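PDB 5DQP: EDTA monooxygenase from EDTA-degrading bacterium BNC1, which probably uses reduced FMN and molecular oxygen to oxidise EDTA, as a flavin-dependent monooxygenase of the NtaA/SnaA/DszA family. Local coordinates for residues Ala249-Ala253 with Gln254-Glu258; Glu155-His158 with Gly159-Ser163; Gly219-Leu222 with Ala223-Gly227. All blocks are in the same frame, centred on the assembly; numbering follows the deposited sequence.

The three contacts are local turns of three helical elements in the TIM-barrel-like fold of the luciferase family, met along the chain in the order contact 2, contact 3, contact 1. Contact 2 closes helix 143-161, contact 3 spans helix 217-226 between the parallel strands 210-213 and 229-233, and contact 1 ends helix 237-253 before strand 262-271. Contact 3 lies in the middle: its centre is about 10 Å from that of contact 1 and 17 Å from that of contact 2, and it touches both. R256 reaches the C-terminal carbonyls of helix 217-226, while F226 packs on H158. Contacts 1 and 2 do not touch; helix 217-226 links them on the outside of the barrel.

Contact 1: Ala249-Ala253 with Gln254-Glu258; sequences AAARA and QGRPE
Helix 237-253 unwinds here through a Schellman motif. G255, with positive phi (85°), turns its N-H back to R252 O at 2.8 Å, and R256 N makes a weak bond to A251 O at 3.4 Å. Q254 N is shared weakly between A250 O and A251 O. A side chain at G255 would collide with Q254 O at these backbone angles. Beyond the turn the chain doubles back until E258 faces R252. With CG anti to the backbone N (chi1 -178°) and a bend at chi3, R252 brings NH1 to E258 OE2 at a modelled 2.4 Å, too short to be taken literally, in a salt bridge. The carboxylate meets the guanidinium at its edge, the two planes only 19° apart, and E258 OE1 lies beside R252 CD. A water links A250 O to Q254 NE2. R256 folds the other way, its NH1 4.2 Å from A251 CB, and its guanidinium bonds S224 O and G227 O at the end of helix 217-226. The two arginines thus differ: R252 appears to tie exposed E258 back to the helix, the exact geometry being doubtful, whereas buried R256 carries its charge to carbonyls at a neighbouring helix's negative end, which probably stabilises it.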
loop_
_atom_site.group_PDB
_atom_site.type_symbol
_atom_site.label_atom_id
_atom_site.label_comp_id
_atom_site.label_asym_id
_atom_site.label_seq_id
_atom_site.Cartn_x
_atom_site.Cartn_y
_atom_site.Cartn_z
ATOM N N ALA A 249 7.739 -18.708 26.867
ATOM C CA ALA A 249 8.936 -19.508 27.098
ATOM C C ALA A 249 9.743 -19.664 25.821
ATOM O O ALA A 249 10.978 -19.629 25.854
ATOM C CB ALA A 249 8.561 -20.874 27.675
ATOM N N ALA A 250 9.067 -19.836 24.681
ATOM C CA ALA A 250 9.788 -19.994 23.423
ATOM C C ALA A 250 10.525 -18.709 23.050
ATOM O O ALA A 250 11.654 -18.747 22.543
ATOM C CB ALA A 250 8.817 -20.424 22.320
ATOM N N ALA A 251 9.910 -17.561 23.318
ATOM C CA ALA A 251 10.551 -16.293 23.015
ATOM C C ALA A 251 11.777 -16.089 23.896
ATOM O O ALA A 251 12.865 -15.759 23.408
ATOM C CB ALA A 251 9.550 -15.149 23.201
ATOM N N ARG A 252 11.617 -16.285 25.204
ATOM C CA ARG A 252 12.754 -16.165 26.108
ATOM C C ARG A 252 13.858 -17.163 25.753
ATOM O O ARG A 252 15.047 -16.824 25.801
ATOM C CB ARG A 252 12.272 -16.347 27.540
ATOM C CG ARG A 252 13.324 -16.213 28.590
ATOM C CD ARG A 252 12.668 -15.956 29.938
ATOM N NE ARG A 252 11.488 -16.795 30.137
ATOM C CZ ARG A 252 10.271 -16.333 30.418
ATOM N NH1 ARG A 252 10.058 -15.030 30.550
ATOM N NH2 ARG A 252 9.267 -17.179 30.583
ATOM N N ALA A 253 13.487 -18.387 25.353
ATOM C CA ALA A 253 14.491 -19.380 24.984
ATOM C C ALA A 253 15.376 -18.903 23.839
ATOM O O ALA A 253 16.529 -19.337 23.734
ATOM C CB ALA A 253 13.828 -20.698 24.596
ATOM N N GLN A 254 14.856 -18.035 22.963
ATOM C CA GLN A 254 15.619 -17.480 21.846
ATOM C C GLN A 254 16.482 -16.297 22.261
ATOM O O GLN A 254 17.170 -15.717 21.408
ATOM C CB GLN A 254 14.681 -17.040 20.716
ATOM C CG GLN A 254 13.848 -18.139 20.109
ATOM C CD GLN A 254 14.633 -18.984 19.136
ATOM O OE1 GLN A 254 15.375 -18.472 18.298
ATOM N NE2 GLN A 254 14.477 -20.289 19.244
ATOM N N GLY A 255 16.461 -15.936 23.538
ATOM C CA GLY A 255 17.216 -14.806 24.047
ATOM C C GLY A 255 16.544 -13.455 23.927
ATOM O O GLY A 255 17.208 -12.436 24.152
ATOM N N ARG A 256 15.249 -13.404 23.584
ATOM C CA ARG A 256 14.569 -12.123 23.415
ATOM C C ARG A 256 14.250 -11.498 24.767
ATOM O O ARG A 256 14.175 -12.194 25.782
ATOM C CB ARG A 256 13.298 -12.305 22.590
ATOM C CG ARG A 256 13.642 -12.722 21.174
ATOM C CD ARG A 256 12.437 -13.075 20.379
ATOM N NE ARG A 256 11.563 -11.926 20.164
ATOM C CZ ARG A 256 10.314 -12.044 19.731
ATOM N NH1 ARG A 256 9.823 -13.255 19.482
ATOM N NH2 ARG A 256 9.559 -10.970 19.553
ATOM N N PRO A 257 14.113 -10.172 24.818
ATOM C CA PRO A 257 13.859 -9.509 26.103
ATOM C C PRO A 257 12.493 -9.871 26.638
ATOM O O PRO A 257 11.563 -10.151 25.879
ATOM C CB PRO A 257 13.927 -8.016 25.766
ATOM C CG PRO A 257 13.687 -7.934 24.280
ATOM C CD PRO A 257 14.210 -9.223 23.696
ATOM N N GLU A 258 12.371 -9.856 27.962
ATOM C CA GLU A 258 11.065 -10.042 28.573
ATOM C C GLU A 258 10.091 -8.989 28.047
ATOM O O GLU A 258 10.486 -7.887 27.654
ATOM C CB GLU A 258 11.165 -9.947 30.097
ATOM C CG GLU A 258 12.223 -10.848 30.739
ATOM C CD GLU A 258 11.964 -12.334 30.511
ATOM O OE1 GLU A 258 12.816 -12.999 29.867
ATOM O OE2 GLU A 258 10.914 -12.831 30.980
HETATM O O HOH W 1 12.484 -21.333 21.158
HETATM O O HOH W 2 15.783 -14.218 27.847
#

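Contact 2: Glu155-His158 with Gly159-Ser163; sequences EVVH and GLWNS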
loop_
_atom_site.group_PDB
_atom_site.type_symbol
_atom_site.label_atom_id
_atom_site.label_comp_id
_atom_site.label_asym_id
_atom_site.label_seq_id
_atom_site.Cartn_x
_atom_site.Cartn_y
_atom_site.Cartn_z
ATOM N N GLU A 155 14.664 -12.333 8.218
ATOM C CA GLU A 155 16.023 -11.842 8.436
ATOM C C GLU A 155 16.372 -10.724 7.455
ATOM O O GLU A 155 16.987 -9.722 7.837
ATOM C CB GLU A 155 17.043 -12.970 8.298
ATOM C CG GLU A 155 16.880 -14.136 9.237
ATOM C CD GLU A 155 17.971 -15.189 9.028
ATOM O OE1 GLU A 155 18.894 -14.948 8.215
ATOM O OE2 GLU A 155 17.908 -16.257 9.675
ATOM N N VAL A 156 16.037 -10.902 6.178
ATOM C CA VAL A 156 16.322 -9.859 5.208
ATOM C C VAL A 156 15.603 -8.588 5.612
ATOM O O VAL A 156 16.210 -7.522 5.731
ATOM C CB VAL A 156 15.922 -10.298 3.789
ATOM C CG1 VAL A 156 16.070 -9.117 2.850
ATOM C CG2 VAL A 156 16.776 -11.479 3.328
ATOM N N VAL A 157 14.306 -8.700 5.906
ATOM C CA VAL A 157 13.523 -7.508 6.193
ATOM C C VAL A 157 14.066 -6.782 7.424
ATOM O O VAL A 157 14.255 -5.563 7.399
ATOM C CB VAL A 157 12.039 -7.877 6.335
ATOM C CG1 VAL A 157 11.221 -6.682 6.879
ATOM C CG2 VAL A 157 11.530 -8.330 5.003
ATOM N N HIS A 158 14.322 -7.505 8.524
ATOM C CA HIS A 158 14.870 -6.828 9.698
ATOM C C HIS A 158 16.219 -6.193 9.384
ATOM O O HIS A 158 16.499 -5.061 9.806
ATOM C CB HIS A 158 14.980 -7.790 10.884
ATOM C CG HIS A 158 13.728 -7.861 11.703
ATOM N ND1 HIS A 158 13.367 -6.872 12.593
ATOM C CD2 HIS A 158 12.730 -8.776 11.732
ATOM C CE1 HIS A 158 12.214 -7.186 13.154
ATOM N NE2 HIS A 158 11.802 -8.333 12.644
ATOM N N GLY A 159 17.057 -6.895 8.616
ATOM C CA GLY A 159 18.309 -6.308 8.171
ATOM C C GLY A 159 18.112 -5.026 7.381
ATOM O O GLY A 159 18.827 -4.046 7.592
ATOM N N LEU A 160 17.121 -5.004 6.484
ATOM C CA LEU A 160 16.836 -3.792 5.713
ATOM C C LEU A 160 16.351 -2.658 6.601
ATOM O O LEU A 160 16.767 -1.504 6.437
ATOM C CB LEU A 160 15.805 -4.087 4.622
ATOM C CG LEU A 160 16.405 -4.920 3.494
ATOM C CD1 LEU A 160 15.353 -5.365 2.487
ATOM C CD2 LEU A 160 17.510 -4.107 2.795
ATOM N N TRP A 161 15.427 -2.948 7.513
ATOM C CA TRP A 161 14.953 -1.902 8.407
ATOM C C TRP A 161 16.105 -1.232 9.154
ATOM O O TRP A 161 16.080 -0.019 9.374
ATOM C CB TRP A 161 13.924 -2.474 9.378
ATOM C CG TRP A 161 12.597 -2.710 8.717
ATOM C CD1 TRP A 161 12.122 -2.118 7.573
ATOM C CD2 TRP A 161 11.595 -3.638 9.133
ATOM N NE1 TRP A 161 10.864 -2.607 7.268
ATOM C CE2 TRP A 161 10.526 -3.549 8.205
ATOM C CE3 TRP A 161 11.495 -4.538 10.197
ATOM C CZ2 TRP A 161 9.372 -4.313 8.326
ATOM C CZ3 TRP A 161 10.356 -5.302 10.308
ATOM C CH2 TRP A 161 9.304 -5.177 9.383
ATOM N N ASN A 162 17.138 -1.991 9.522
ATOM C CA ASN A 162 18.215 -1.420 10.320
ATOM C C ASN A 162 19.313 -0.801 9.498
ATOM O O ASN A 162 20.240 -0.248 10.087
ATOM C CB ASN A 162 18.818 -2.474 11.246
ATOM C CG ASN A 162 17.873 -2.850 12.348
ATOM O OD1 ASN A 162 17.083 -2.024 12.800
ATOM N ND2 ASN A 162 17.925 -4.098 12.776
ATOM N N SER A 163 19.239 -0.877 8.163
ATOM C CA SER A 163 20.366 -0.527 7.309
ATOM C C SER A 163 20.499 0.974 7.051
ATOM O O SER A 163 21.521 1.386 6.485
ATOM C CB SER A 163 20.273 -1.267 5.965
ATOM O OG SER A 163 19.209 -0.747 5.167
#
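The W161 indole has V157 CG1 over one face and the H158 imidazole at its edge. V157 CG1 sits 3.4 Å from the centroid of the W161 six-membered ring and 14° off the normal, a CH-pi contact; its closest ring atom is W161 CZ2, at 3.3 Å. The methyl is placed there because CG1 of V157 stands anti to the backbone N (chi1 170°), alongside the tryptophan one turn further on. H158 forms a T-shaped pair with the same indole. The edge of W161 carrying CE3 and CZ3 points at the imidazole face, the planes stand at 82°, and H158 ND1 is 3.8 Å from W161 CE3. W161 CZ3 comes down near the rim of the imidazole, not over its middle.

All this is built on the last turns of helix 143-161, which packs against the parallel strands of the TIM-barrel-like fold: W161 and V157 both reach W122 on strand 120-125, and W161 and H158 touch V210 on strand 210-213. The buried indole nitrogen is satisfied by A106 O of helix 102-115, which helps fix the rotation of the ring.

V156 and L160 point the same way on another side of the helix, V156 CG1 lying 3.8 Å from L160 CD1, and L160 continues onto Y103 and A106. Regular i to i+4 bonds run beneath these pairs, among them W161 N to V157 O at 2.9 Å. At the C-terminal end L160 O accepts from both S163 N and S163 OG, and the serine hydroxyl is also bonded to L198 N.

Contact 3: Gly219-Leu222 with Ala223-Gly227; sequences GKRL and ASRFG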
loop_
_atom_site.group_PDB
_atom_site.type_symbol
_atom_site.label_atom_id
_atom_site.label_comp_id
_atom_site.label_asym_id
_atom_site.label_seq_id
_atom_site.Cartn_x
_atom_site.Cartn_y
_atom_site.Cartn_z
ATOM N N GLY A 219 5.311 -22.648 12.658
ATOM C CA GLY A 219 4.784 -21.332 12.972
ATOM C C GLY A 219 5.215 -20.865 14.345
ATOM O O GLY A 219 5.686 -19.734 14.512
ATOM N N LYS A 220 5.085 -21.743 15.349
ATOM C CA LYS A 220 5.521 -21.383 16.695
ATOM C C LYS A 220 6.993 -20.997 16.724
ATOM O O LYS A 220 7.371 -20.102 17.487
ATOM C CB LYS A 220 5.244 -22.512 17.681
ATOM C CG LYS A 220 3.771 -22.601 18.077
ATOM C CD LYS A 220 3.573 -23.813 18.938
ATOM C CE LYS A 220 2.124 -24.032 19.275
ATOM N NZ LYS A 220 2.010 -25.369 19.906
ATOM N N ARG A 221 7.827 -21.629 15.881
ATOM C CA ARG A 221 9.243 -21.280 15.836
ATOM C C ARG A 221 9.459 -19.917 15.203
ATOM O O ARG A 221 10.205 -19.085 15.735
ATOM C CB ARG A 221 10.037 -22.331 15.076
ATOM C CG ARG A 221 11.522 -21.994 15.018
ATOM C CD ARG A 221 12.344 -23.013 14.229
ATOM N NE ARG A 221 13.769 -22.669 14.228
ATOM C CZ ARG A 221 14.408 -22.093 13.210
ATOM N NH1 ARG A 221 13.763 -21.796 12.090
ATOM N NH2 ARG A 221 15.700 -21.814 13.307
ATOM N N LEU A 222 8.826 -19.671 14.051
ATOM C CA LEU A 222 8.870 -18.335 13.473
ATOM C C LEU A 222 8.450 -17.292 14.509
ATOM O O LEU A 222 9.119 -16.265 14.691
ATOM C CB LEU A 222 7.973 -18.277 12.242
ATOM C CG LEU A 222 8.237 -17.132 11.268
ATOM C CD1 LEU A 222 9.539 -17.344 10.502
ATOM C CD2 LEU A 222 7.102 -17.020 10.305
ATOM N N ALA A 223 7.355 -17.558 15.222
ATOM C CA ALA A 223 6.851 -16.592 16.191
ATOM C C ALA A 223 7.857 -16.342 17.302
ATOM O O ALA A 223 8.022 -15.200 17.748
ATOM C CB ALA A 223 5.523 -17.070 16.768
ATOM N N SER A 224 8.546 -17.397 17.764
ATOM C CA SER A 224 9.481 -17.220 18.874
ATOM C C SER A 224 10.655 -16.340 18.463
ATOM O O SER A 224 11.248 -15.668 19.316
ATOM C CB SER A 224 9.972 -18.582 19.388
ATOM O OG SER A 224 10.883 -19.193 18.471
ATOM N N ARG A 225 10.981 -16.306 17.160
ATOM C CA ARG A 225 12.108 -15.538 16.621
ATOM C C ARG A 225 11.718 -14.122 16.218
ATOM O O ARG A 225 12.487 -13.182 16.441
ATOM C CB ARG A 225 12.721 -16.266 15.410
ATOM C CG ARG A 225 13.282 -17.662 15.748
ATOM C CD ARG A 225 13.919 -18.386 14.547
ATOM N NE ARG A 225 14.802 -17.499 13.796
ATOM C CZ ARG A 225 16.030 -17.151 14.176
ATOM N NH1 ARG A 225 16.539 -17.625 15.307
ATOM N NH2 ARG A 225 16.753 -16.325 13.428
ATOM N N PHE A 226 10.537 -13.950 15.627
ATOM C CA PHE A 226 10.142 -12.690 15.015
ATOM C C PHE A 226 8.789 -12.145 15.447
ATOM O O PHE A 226 8.549 -10.958 15.242
ATOM C CB PHE A 226 10.130 -12.833 13.491
ATOM C CG PHE A 226 11.471 -13.139 12.922
ATOM C CD1 PHE A 226 12.443 -12.159 12.877
ATOM C CD2 PHE A 226 11.772 -14.412 12.458
ATOM C CE1 PHE A 226 13.708 -12.436 12.364
ATOM C CE2 PHE A 226 13.028 -14.696 11.955
ATOM C CZ PHE A 226 13.990 -13.711 11.903
ATOM N N GLY A 227 7.903 -12.952 16.024
ATOM C CA GLY A 227 6.559 -12.482 16.321
ATOM C C GLY A 227 6.531 -11.704 17.624
ATOM O O GLY A 227 7.066 -12.150 18.641
HETATM O O HOH W 3 16.067 -20.629 16.310
#
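R221 spreads its guanidinium under the aliphatic part of R225, one turn later in helix 217-226, so that R225 CD lies over the centre of one face, 4.0 Å from R221 CZ. The two chains run side by side in the same direction. R221 is extended, while R225 bends at chi3 (46°), and their guanidinium planes are 13° apart. R221 NH2 comes within 4.4 Å of R225 NE; a water links R221 NH2 and R225 NH1 weakly. R225 carries its charge on to E151 of helix 143-161 in a salt bridge.

In S224, OG sits between the backbone N and the carbonyl carbon (chi1 73°), which brings it back to donate to R221 O at 2.8 Å. That oxygen also takes R225 N at 3.2 Å, so two donors grip it. An alanine here would probably cost R221 O one of its two donors, leaving the R225 N-H to hold it. S224 also packs on A250 and Q254. L222 CD1 meets F226 CD2 obliquely at 4.2 Å.

The helix is the connection of a beta-alpha-beta unit joining strands 210-213 and 229-233. Both pairs meet helix 143-161: L222 and F226 by apolar packing on Y147, a predicted FMN-binding residue, and L154, R221 and R225 at E151, whose carboxylate probably eases the like charges of the neighbouring arginines.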